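PDB 2ZWI: alpha-/beta-galactoside alpha-2,3-sialyltransferase from Photobacterium phosphoreum, which probably transfers sialic acid from a CMP-activated donor to galactose-containing acceptors, forming alpha-2,3 linkages, and binds CMP in the cleft of a GT-B fold. Local coordinates for residues A[39-50]-A[212-220]; A[334-342]-A[360-370]. All coordinates share one frame; numbering follows the deposited sequence.

Contact 1. Residues A[39-50]-A[212-220]; sequences YPINDETLLESI and NKFYNFTGF
F217 presents its ring to three aliphatic side chains of residues 39-50. L46 CG lies over one face, toward the rim, and its CD2 is 3.7 Å from F217 CD1; I50 abuts the rim, its CD1 in the ring plane and 3.5 Å from F217 CZ. I41 approaches the rim too, while its CD1 also rests near the carbonyl oxygen of F217. The other branch of L46, CD1, touches both K213 CG and N216 CB. CG stands anti to the backbone N (chi1 -178°), which carries the fork toward helix 208-218; a forked leucine suits a place where ring and aliphatic stems must both be met. K213 bends at chi3 and runs its methylenes past I50 CG2. Helices 44-50 and 208-218 thus pack with short-segment axes 10.8 Å apart, crossing at -128°. I41 touches F54 on edge strand 52-54 of the seven-stranded sheet, and F214 touches helix 305-310 in the other half of the GT-B fold. The polar links are few. Water 1 bridges Y39 OH (2.6 Å) and T218 O (2.8 Å), donating to the carbonyl. Within the segments, D43 N-caps its helix by accepting from L46 N (3.1 Å), and T218 OG1 donates to F214 O and accepts from F220 N in an ST turn.

Contact 2. Residues A[334-342]-A[360-370]; sequences ENKFIFYKS and IVNRNDVKLIS
K367 lays its CB squarely over the F339 ring, on the sheet face the two residues share, 3.5 Å from the centroid and 12° off the normal, a CH-pi contact that uses the lysine's aliphatic root. The amino group turns away, as the chain bends at chi2 (72°) and chi4, and NZ donates to N364 O at 2.9 Å; lysine thus covers an aromatic face and still places its amino group on a backbone carbonyl. CD1 of F337 lies at the rim of the F339 ring, in its plane. On the opposite face, with I338, V366 and L368, Y340 leans across V366, with CE1 3.7 Å from V366 CG1, while CG2 of I338 covers part of one tyrosine face. Y340 OH ends near V361 CG1, buried without a polar partner in the model. I338 CD1 reaches V361 CB, in the loop leading to strand 366-368, so branched residues fill this side, against which helix 350-357 packs. The strands beneath, 334-340 and 366-368, are parallel, the latter an outermost strand of the six-stranded C-terminal sheet of the GT-B fold, reached through that helix in a beta-alpha-beta crossover. Four backbone bonds stitch them: I338 N to D365 O, K367 N to I338 O (2.9 Å), Y340 N to K367 O, and I369 N to Y340 O (3.1 Å). Water 2 donates to D365 OD2 (2.6 Å) and N335 O.

In the fold
The two contacts lie on opposite sides of the chain's centre, about 37 Å apart between centres, and share no secondary-structure element. In contact 1 the buried part centres on F217, L46, I41 and I50, with S49 and N216 at its exposed margin; in contact 2 strand 334-340 is the more buried partner and edge strand 366-368 the more exposed. Contact 1 packs helices outside the sheets, so its chemistry is side-chain packing, with one water bridging the segments; contact 2 stays within the six-stranded sheet, where backbone bonds set the register. Each lies at a remove from the bound cytidine-5'-monophosphate, outside its pocket: Y39's side chain is about 8 Å from it, that of I338 about 10 Å.

Contact 1. Residues A[39-50]-A[212-220]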
loop_
_atom_site.group_PDB
_atom_site.type_symbol
_atom_site.label_atom_id
_atom_site.label_comp_id
_atom_site.label_asym_id
_atom_site.label_seq_id
_atom_site.Cartn_x
_atom_site.Cartn_y
_atom_site.Cartn_z
ATOM N N TYR A 39 -6.402 0.658 -11.888
ATOM C CA TYR A 39 -6.647 -0.634 -12.515
ATOM C C TYR A 39 -8.051 -0.765 -13.105
ATOM O O TYR A 39 -8.866 -1.514 -12.573
ATOM C CB TYR A 39 -6.378 -1.768 -11.506
ATOM C CG TYR A 39 -4.915 -2.083 -11.359
ATOM C CD1 TYR A 39 -4.277 -2.920 -12.267
ATOM C CD2 TYR A 39 -4.160 -1.522 -10.332
ATOM C CE1 TYR A 39 -2.936 -3.203 -12.154
ATOM C CE2 TYR A 39 -2.804 -1.801 -10.209
ATOM C CZ TYR A 39 -2.204 -2.639 -11.130
ATOM O OH TYR A 39 -0.869 -2.935 -11.039
ATOM N N PRO A 40 -8.343 -0.039 -14.207
ATOM C CA PRO A 40 -9.632 -0.275 -14.868
ATOM C C PRO A 40 -9.714 -1.676 -15.496
ATOM O O PRO A 40 -8.804 -2.090 -16.233
ATOM C CB PRO A 40 -9.704 0.837 -15.930
ATOM C CG PRO A 40 -8.287 1.220 -16.191
ATOM C CD PRO A 40 -7.559 1.017 -14.881
ATOM N N ILE A 41 -10.781 -2.401 -15.167
ATOM C CA ILE A 41 -10.974 -3.770 -15.627
ATOM C C ILE A 41 -12.073 -3.762 -16.690
ATOM O O ILE A 41 -13.255 -3.538 -16.381
ATOM C CB ILE A 41 -11.369 -4.759 -14.467
ATOM C CG1 ILE A 41 -10.461 -4.628 -13.221
ATOM C CG2 ILE A 41 -11.422 -6.215 -14.977
ATOM C CD1 ILE A 41 -8.960 -4.864 -13.457
ATOM N N ASN A 42 -11.668 -3.997 -17.938
ATOM C CA ASN A 42 -12.593 -4.105 -19.075
ATOM C C ASN A 42 -12.749 -5.556 -19.524
ATOM O O ASN A 42 -13.523 -5.850 -20.442
ATOM C CB ASN A 42 -12.108 -3.260 -20.263
ATOM C CG ASN A 42 -11.531 -1.918 -19.840
ATOM O OD1 ASN A 42 -10.314 -1.717 -19.878
ATOM N ND2 ASN A 42 -12.400 -0.993 -19.434
ATOM N N ASP A 43 -12.001 -6.454 -18.886
ATOM C CA ASP A 43 -12.044 -7.880 -19.204
ATOM C C ASP A 43 -13.303 -8.524 -18.629
ATOM O O ASP A 43 -13.377 -8.820 -17.435
ATOM C CB ASP A 43 -10.783 -8.585 -18.683
ATOM C CG ASP A 43 -10.761 -10.077 -19.003
ATOM O OD1 ASP A 43 -11.762 -10.618 -19.529
ATOM O OD2 ASP A 43 -9.734 -10.718 -18.713
ATOM N N GLU A 44 -14.281 -8.767 -19.493
ATOM C CA GLU A 44 -15.582 -9.251 -19.050
ATOM C C GLU A 44 -15.594 -10.695 -18.577
ATOM O O GLU A 44 -16.348 -11.044 -17.673
ATOM C CB GLU A 44 -16.643 -9.014 -20.117
ATOM C CG GLU A 44 -17.039 -7.563 -20.217
ATOM C CD GLU A 44 -17.702 -7.045 -18.951
ATOM O OE1 GLU A 44 -18.587 -7.753 -18.412
ATOM O OE2 GLU A 44 -17.331 -5.934 -18.498
ATOM N N THR A 45 -14.759 -11.522 -19.191
ATOM C CA THR A 45 -14.557 -12.906 -18.765
ATOM C C THR A 45 -13.987 -12.950 -17.342
ATOM O O THR A 45 -14.482 -13.702 -16.493
ATOM C CB THR A 45 -13.625 -13.647 -19.747
ATOM O OG1 THR A 45 -14.094 -13.420 -21.080
ATOM C CG2 THR A 45 -13.611 -15.139 -19.468
ATOM N N LEU A 46 -12.959 -12.133 -17.096
ATOM C CA LEU A 46 -12.391 -11.964 -15.762
ATOM C C LEU A 46 -13.483 -11.518 -14.785
ATOM O O LEU A 46 -13.674 -12.144 -13.751
ATOM C CB LEU A 46 -11.226 -10.952 -15.788
ATOM C CG LEU A 46 -10.439 -10.626 -14.512
ATOM C CD1 LEU A 46 -9.626 -11.819 -14.030
ATOM C CD2 LEU A 46 -9.531 -9.445 -14.778
ATOM N N LEU A 47 -14.210 -10.457 -15.132
ATOM C CA LEU A 47 -15.247 -9.917 -14.252
ATOM C C LEU A 47 -16.346 -10.947 -13.962
ATOM O O LEU A 47 -16.783 -11.087 -12.823
ATOM C CB LEU A 47 -15.822 -8.592 -14.791
ATOM C CG LEU A 47 -14.912 -7.353 -14.688
ATOM C CD1 LEU A 47 -15.462 -6.157 -15.480
ATOM C CD2 LEU A 47 -14.631 -6.944 -13.222
ATOM N N GLU A 48 -16.754 -11.695 -14.982
ATOM C CA GLU A 48 -17.771 -12.735 -14.795
ATOM C C GLU A 48 -17.300 -13.882 -13.888
ATOM O O GLU A 48 -18.101 -14.466 -13.155
ATOM C CB GLU A 48 -18.281 -13.258 -16.146
ATOM C CG GLU A 48 -19.358 -12.369 -16.775
ATOM C CD GLU A 48 -19.607 -12.664 -18.260
ATOM O OE1 GLU A 48 -20.146 -11.758 -18.948
ATOM O OE2 GLU A 48 -19.251 -13.776 -18.739
ATOM N N SER A 49 -16.004 -14.188 -13.931
ATOM C CA SER A 49 -15.425 -15.225 -13.077
ATOM C C SER A 49 -15.410 -14.838 -11.585
ATOM O O SER A 49 -15.344 -15.713 -10.723
ATOM C CB SER A 49 -14.021 -15.630 -13.551
ATOM O OG SER A 49 -13.067 -14.612 -13.280
ATOM N N ILE A 50 -15.488 -13.544 -11.283
ATOM C CA ILE A 50 -15.584 -13.088 -9.881
ATOM C C ILE A 50 -16.969 -12.516 -9.512
ATOM O O ILE A 50 -17.195 -12.090 -8.371
ATOM C CB ILE A 50 -14.445 -12.091 -9.507
ATOM C CG1 ILE A 50 -14.574 -10.775 -10.288
ATOM C CG2 ILE A 50 -13.071 -12.746 -9.718
ATOM C CD1 ILE A 50 -13.717 -9.628 -9.721
ATOM N N ASN A 212 -2.987 -17.392 -12.210
ATOM C CA ASN A 212 -3.359 -16.817 -13.508
ATOM C C ASN A 212 -4.340 -15.661 -13.398
ATOM O O ASN A 212 -4.191 -14.649 -14.093
ATOM C CB ASN A 212 -3.912 -17.897 -14.453
ATOM C CG ASN A 212 -2.848 -18.883 -14.890
ATOM O OD1 ASN A 212 -1.659 -18.551 -14.956
ATOM N ND2 ASN A 212 -3.270 -20.111 -15.199
ATOM N N LYS A 213 -5.326 -15.801 -12.512
ATOM C CA LYS A 213 -6.250 -14.711 -12.222
ATOM C C LYS A 213 -5.529 -13.460 -11.709
ATOM O O LYS A 213 -5.911 -12.339 -12.055
ATOM C CB LYS A 213 -7.322 -15.154 -11.223
ATOM C CG LYS A 213 -8.551 -14.252 -11.202
ATOM C CD LYS A 213 -9.713 -14.859 -10.388
ATOM C CE LYS A 213 -10.261 -16.104 -11.065
ATOM N NZ LYS A 213 -11.632 -16.440 -10.582
ATOM N N PHE A 214 -4.492 -13.655 -10.893
ATOM C CA PHE A 214 -3.695 -12.529 -10.422
ATOM C C PHE A 214 -2.970 -11.835 -11.579
ATOM O O PHE A 214 -2.966 -10.597 -11.662
ATOM C CB PHE A 214 -2.710 -12.920 -9.307
ATOM C CG PHE A 214 -1.934 -11.739 -8.764
ATOM C CD1 PHE A 214 -2.458 -10.961 -7.736
ATOM C CD2 PHE A 214 -0.707 -11.379 -9.317
ATOM C CE1 PHE A 214 -1.782 -9.857 -7.243
ATOM C CE2 PHE A 214 -0.002 -10.256 -8.824
ATOM C CZ PHE A 214 -0.544 -9.500 -7.781
ATOM N N TYR A 215 -2.374 -12.627 -12.466
ATOM C CA TYR A 215 -1.727 -12.084 -13.667
ATOM C C TYR A 215 -2.713 -11.338 -14.541
ATOM O O TYR A 215 -2.387 -10.271 -15.064
ATOM C CB TYR A 215 -1.052 -13.174 -14.498
ATOM C CG TYR A 215 -0.120 -14.077 -13.728
ATOM C CD1 TYR A 215 0.603 -13.608 -12.635
ATOM C CD2 TYR A 215 0.053 -15.404 -14.112
ATOM C CE1 TYR A 215 1.451 -14.446 -11.928
ATOM C CE2 TYR A 215 0.906 -16.243 -13.423
ATOM C CZ TYR A 215 1.601 -15.764 -12.337
ATOM O OH TYR A 215 2.444 -16.607 -11.655
ATOM N N ASN A 216 -3.915 -11.899 -14.703
ATOM C CA ASN A 216 -4.954 -11.260 -15.522
ATOM C C ASN A 216 -5.461 -9.925 -14.959
ATOM O O ASN A 216 -5.615 -8.959 -15.702
ATOM C CB ASN A 216 -6.113 -12.220 -15.788
ATOM C CG ASN A 216 -5.747 -13.320 -16.771
ATOM O OD1 ASN A 216 -4.838 -13.166 -17.585
ATOM N ND2 ASN A 216 -6.456 -14.445 -16.691
ATOM N N PHE A 217 -5.724 -9.890 -13.656
ATOM C CA PHE A 217 -6.094 -8.662 -12.937
ATOM C C PHE A 217 -5.080 -7.521 -13.086
ATOM O O PHE A 217 -5.448 -6.377 -13.335
ATOM C CB PHE A 217 -6.219 -8.966 -11.440
ATOM C CG PHE A 217 -7.616 -9.181 -10.972
ATOM C CD1 PHE A 217 -8.642 -8.318 -11.366
ATOM C CD2 PHE A 217 -7.902 -10.213 -10.084
ATOM C CE1 PHE A 217 -9.938 -8.499 -10.912
ATOM C CE2 PHE A 217 -9.197 -10.412 -9.612
ATOM C CZ PHE A 217 -10.220 -9.549 -10.028
ATOM N N THR A 218 -3.806 -7.856 -12.909
ATOM C CA THR A 218 -2.731 -6.873 -12.827
ATOM C C THR A 218 -2.103 -6.559 -14.181
ATOM O O THR A 218 -1.454 -5.515 -14.350
ATOM C CB THR A 218 -1.615 -7.371 -11.885
ATOM O OG1 THR A 218 -1.162 -8.656 -12.330
ATOM C CG2 THR A 218 -2.134 -7.485 -10.456
ATOM N N GLY A 219 -2.282 -7.469 -15.136
ATOM C CA GLY A 219 -1.596 -7.388 -16.425
ATOM C C GLY A 219 -0.112 -7.679 -16.281
ATOM O O GLY A 219 0.675 -7.343 -17.161
ATOM N N PHE A 220 0.271 -8.297 -15.165
ATOM C CA PHE A 220 1.674 -8.591 -14.892
ATOM C C PHE A 220 1.928 -10.088 -14.765
ATOM O O PHE A 220 1.210 -10.787 -14.055
ATOM C CB PHE A 220 2.176 -7.867 -13.633
ATOM C CG PHE A 220 3.564 -8.286 -13.215
ATOM C CD1 PHE A 220 4.687 -7.869 -13.939
ATOM C CD2 PHE A 220 3.751 -9.125 -12.125
ATOM C CE1 PHE A 220 5.964 -8.272 -13.569
ATOM C CE2 PHE A 220 5.037 -9.542 -11.754
ATOM C CZ PHE A 220 6.140 -9.111 -12.479
HETATM O O HOH W 1 0.481 -4.211 -12.881
#

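Contact 2. Residues A[334-342]-A[360-370]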
loop_
_atom_site.group_PDB
_atom_site.type_symbol
_atom_site.label_atom_id
_atom_site.label_comp_id
_atom_site.label_asym_id
_atom_site.label_seq_id
_atom_site.Cartn_x
_atom_site.Cartn_y
_atom_site.Cartn_z
ATOM N N GLU A 334 17.801 -8.065 1.656
ATOM C CA GLU A 334 18.736 -7.126 2.273
ATOM C C GLU A 334 18.539 -5.695 1.769
ATOM O O GLU A 334 18.523 -5.456 0.567
ATOM C CB GLU A 334 20.172 -7.574 2.017
ATOM C CG GLU A 334 21.229 -6.618 2.603
ATOM C CD GLU A 334 22.632 -6.852 2.051
ATOM O OE1 GLU A 334 22.795 -7.629 1.083
ATOM O OE2 GLU A 334 23.582 -6.239 2.584
ATOM N N ASN A 335 18.399 -4.747 2.694
ATOM C CA ASN A 335 18.355 -3.329 2.347
ATOM C C ASN A 335 19.750 -2.715 2.513
ATOM O O ASN A 335 20.231 -2.589 3.634
ATOM C CB ASN A 335 17.343 -2.606 3.241
ATOM C CG ASN A 335 17.054 -1.175 2.791
ATOM O OD1 ASN A 335 16.371 -0.433 3.492
ATOM N ND2 ASN A 335 17.571 -0.784 1.638
ATOM N N LYS A 336 20.398 -2.345 1.411
ATOM C CA LYS A 336 21.768 -1.843 1.480
ATOM C C LYS A 336 21.902 -0.370 1.881
ATOM O O LYS A 336 22.876 0.004 2.534
ATOM C CB LYS A 336 22.537 -2.127 0.179
ATOM C CG LYS A 336 22.817 -3.609 -0.057
ATOM C CD LYS A 336 23.861 -3.799 -1.134
ATOM C CE LYS A 336 24.104 -5.261 -1.437
ATOM N NZ LYS A 336 24.664 -5.989 -0.288
ATOM N N PHE A 337 20.931 0.457 1.487
ATOM C CA PHE A 337 20.940 1.899 1.766
ATOM C C PHE A 337 19.605 2.513 1.345
ATOM O O PHE A 337 18.963 2.009 0.425
ATOM C CB PHE A 337 22.096 2.611 1.032
ATOM C CG PHE A 337 22.114 2.385 -0.466
ATOM C CD1 PHE A 337 21.351 3.183 -1.318
ATOM C CD2 PHE A 337 22.887 1.366 -1.021
ATOM C CE1 PHE A 337 21.357 2.974 -2.695
ATOM C CE2 PHE A 337 22.898 1.150 -2.398
ATOM C CZ PHE A 337 22.129 1.959 -3.233
ATOM N N ILE A 338 19.176 3.572 2.034
ATOM C CA ILE A 338 18.070 4.404 1.545
ATOM C C ILE A 338 18.470 5.877 1.589
ATOM O O ILE A 338 18.959 6.363 2.613
ATOM C CB ILE A 338 16.744 4.213 2.340
ATOM C CG1 ILE A 338 16.352 2.732 2.450
ATOM C CG2 ILE A 338 15.609 4.982 1.671
ATOM C CD1 ILE A 338 15.036 2.509 3.236
ATOM N N PHE A 339 18.281 6.575 0.471
ATOM C CA PHE A 339 18.513 8.014 0.412
ATOM C C PHE A 339 17.213 8.773 0.533
ATOM O O PHE A 339 16.207 8.423 -0.090
ATOM C CB PHE A 339 19.235 8.438 -0.868
ATOM C CG PHE A 339 20.724 8.240 -0.811
ATOM C CD1 PHE A 339 21.581 9.331 -0.665
ATOM C CD2 PHE A 339 21.269 6.959 -0.879
ATOM C CE1 PHE A 339 22.964 9.149 -0.597
ATOM C CE2 PHE A 339 22.642 6.769 -0.802
ATOM C CZ PHE A 339 23.493 7.861 -0.670
ATOM N N TYR A 340 17.264 9.826 1.331
ATOM C CA TYR A 340 16.114 10.677 1.571
ATOM C C TYR A 340 16.428 12.124 1.186
ATOM O O TYR A 340 17.546 12.601 1.385
ATOM C CB TYR A 340 15.741 10.629 3.051
ATOM C CG TYR A 340 15.397 9.255 3.589
ATOM C CD1 TYR A 340 16.390 8.409 4.091
ATOM C CD2 TYR A 340 14.071 8.801 3.599
ATOM C CE1 TYR A 340 16.068 7.145 4.605
ATOM C CE2 TYR A 340 13.742 7.546 4.106
ATOM C CZ TYR A 340 14.743 6.727 4.610
ATOM O OH TYR A 340 14.420 5.488 5.122
ATOM N N LYS A 341 15.432 12.812 0.635
ATOM C CA LYS A 341 15.463 14.265 0.512
ATOM C C LYS A 341 15.097 14.779 1.896
ATOM O O LYS A 341 13.947 14.623 2.344
ATOM C CB LYS A 341 14.439 14.723 -0.534
ATOM C CG LYS A 341 14.200 16.227 -0.633
ATOM C CD LYS A 341 12.792 16.465 -1.165
ATOM C CE LYS A 341 12.491 17.932 -1.446
ATOM N NZ LYS A 341 11.145 18.056 -2.110
ATOM N N SER A 342 16.087 15.332 2.595
ATOM C CA SER A 342 15.911 15.797 3.977
ATOM C C SER A 342 17.024 16.754 4.386
ATOM O O SER A 342 17.981 16.957 3.637
ATOM C CB SER A 342 15.888 14.618 4.940
ATOM O OG SER A 342 15.611 15.048 6.259
ATOM N N ILE A 360 13.211 -1.376 8.973
ATOM C CA ILE A 360 13.201 -1.420 7.516
ATOM C C ILE A 360 14.619 -1.118 7.009
ATOM O O ILE A 360 15.056 -1.635 5.981
ATOM C CB ILE A 360 12.154 -0.418 6.940
ATOM C CG1 ILE A 360 10.728 -0.943 7.206
ATOM C CG2 ILE A 360 12.376 -0.186 5.442
ATOM C CD1 ILE A 360 9.626 0.085 7.005
ATOM N N VAL A 361 15.324 -0.278 7.761
ATOM C CA VAL A 361 16.663 0.164 7.413
ATOM C C VAL A 361 17.460 0.380 8.695
ATOM O O VAL A 361 16.937 0.910 9.683
ATOM C CB VAL A 361 16.613 1.471 6.551
ATOM C CG1 VAL A 361 15.945 2.629 7.317
ATOM C CG2 VAL A 361 18.004 1.860 6.004
ATOM N N ASN A 362 18.713 -0.077 8.681
ATOM C CA ASN A 362 19.673 0.211 9.743
ATOM C C ASN A 362 19.924 1.717 9.780
ATOM O O ASN A 362 20.055 2.345 8.727
ATOM C CB ASN A 362 20.980 -0.543 9.464
ATOM C CG ASN A 362 21.896 -0.631 10.677
ATOM O OD1 ASN A 362 22.058 -1.697 11.266
ATOM N ND2 ASN A 362 22.511 0.480 11.041
ATOM N N ARG A 363 19.988 2.286 10.981
ATOM C CA ARG A 363 20.296 3.702 11.186
ATOM C C ARG A 363 21.591 4.128 10.468
ATOM O O ARG A 363 21.695 5.248 9.967
ATOM C CB ARG A 363 20.385 4.002 12.697
ATOM C CG ARG A 363 20.672 5.464 13.059
ATOM C CD ARG A 363 20.775 5.665 14.579
ATOM N NE ARG A 363 19.492 6.046 15.174
ATOM C CZ ARG A 363 18.605 5.199 15.691
ATOM N NH1 ARG A 363 18.842 3.886 15.690
ATOM N NH2 ARG A 363 17.471 5.673 16.202
ATOM N N ASN A 364 22.563 3.221 10.419
ATOM C CA ASN A 364 23.817 3.446 9.704
ATOM C C ASN A 364 23.719 3.434 8.171
ATOM O O ASN A 364 24.655 3.859 7.497
ATOM C CB ASN A 364 24.876 2.434 10.150
ATOM C CG ASN A 364 25.344 2.669 11.575
ATOM O OD1 ASN A 364 25.220 3.775 12.120
ATOM N ND2 ASN A 364 25.883 1.626 12.187
ATOM N N ASP A 365 22.609 2.930 7.638
ATOM C CA ASP A 365 22.398 2.822 6.188
ATOM C C ASP A 365 21.474 3.914 5.642
ATOM O O ASP A 365 21.209 3.974 4.433
ATOM C CB ASP A 365 21.874 1.425 5.827
ATOM C CG ASP A 365 22.836 0.308 6.232
ATOM O OD1 ASP A 365 24.060 0.528 6.211
ATOM O OD2 ASP A 365 22.369 -0.799 6.566
ATOM N N VAL A 366 21.000 4.774 6.541
ATOM C CA VAL A 366 20.226 5.961 6.190
ATOM C C VAL A 366 21.148 7.090 5.698
ATOM O O VAL A 366 22.053 7.532 6.414
ATOM C CB VAL A 366 19.394 6.475 7.396
ATOM C CG1 VAL A 366 18.731 7.822 7.054
ATOM C CG2 VAL A 366 18.352 5.429 7.840
ATOM N N LYS A 367 20.897 7.565 4.484
ATOM C CA LYS A 367 21.721 8.602 3.881
ATOM C C LYS A 367 20.855 9.746 3.347
ATOM O O LYS A 367 19.678 9.554 3.021
ATOM C CB LYS A 367 22.596 7.986 2.772
ATOM C CG LYS A 367 23.879 7.239 3.268
ATOM C CD LYS A 367 23.559 5.908 3.945
ATOM C CE LYS A 367 24.771 5.102 4.402
ATOM N NZ LYS A 367 25.584 5.716 5.497
ATOM N N LEU A 368 21.431 10.942 3.284
ATOM C CA LEU A 368 20.741 12.111 2.738
ATOM C C LEU A 368 21.310 12.450 1.365
ATOM O O LEU A 368 22.493 12.242 1.115
ATOM C CB LEU A 368 20.888 13.327 3.662
ATOM C CG LEU A 368 20.432 13.268 5.120
ATOM C CD1 LEU A 368 21.596 12.892 6.012
ATOM C CD2 LEU A 368 19.869 14.610 5.543
ATOM N N ILE A 369 20.468 12.983 0.482
ATOM C CA ILE A 369 20.907 13.342 -0.870
ATOM C C ILE A 369 22.004 14.424 -0.832
ATOM O O ILE A 369 22.856 14.490 -1.720
ATOM C CB ILE A 369 19.711 13.736 -1.793
ATOM C CG1 ILE A 369 18.821 12.514 -2.064
ATOM C CG2 ILE A 369 20.207 14.315 -3.106
ATOM C CD1 ILE A 369 17.415 12.839 -2.602
ATOM N N SER A 370 21.986 15.239 0.219
ATOM C CA SER A 370 23.020 16.252 0.457
ATOM C C SER A 370 24.396 15.646 0.778
ATOM O O SER A 370 25.412 16.345 0.726
ATOM C CB SER A 370 22.584 17.173 1.593
ATOM O OG SER A 370 22.289 16.407 2.746
HETATM O O HOH W 2 19.858 -1.367 6.287
#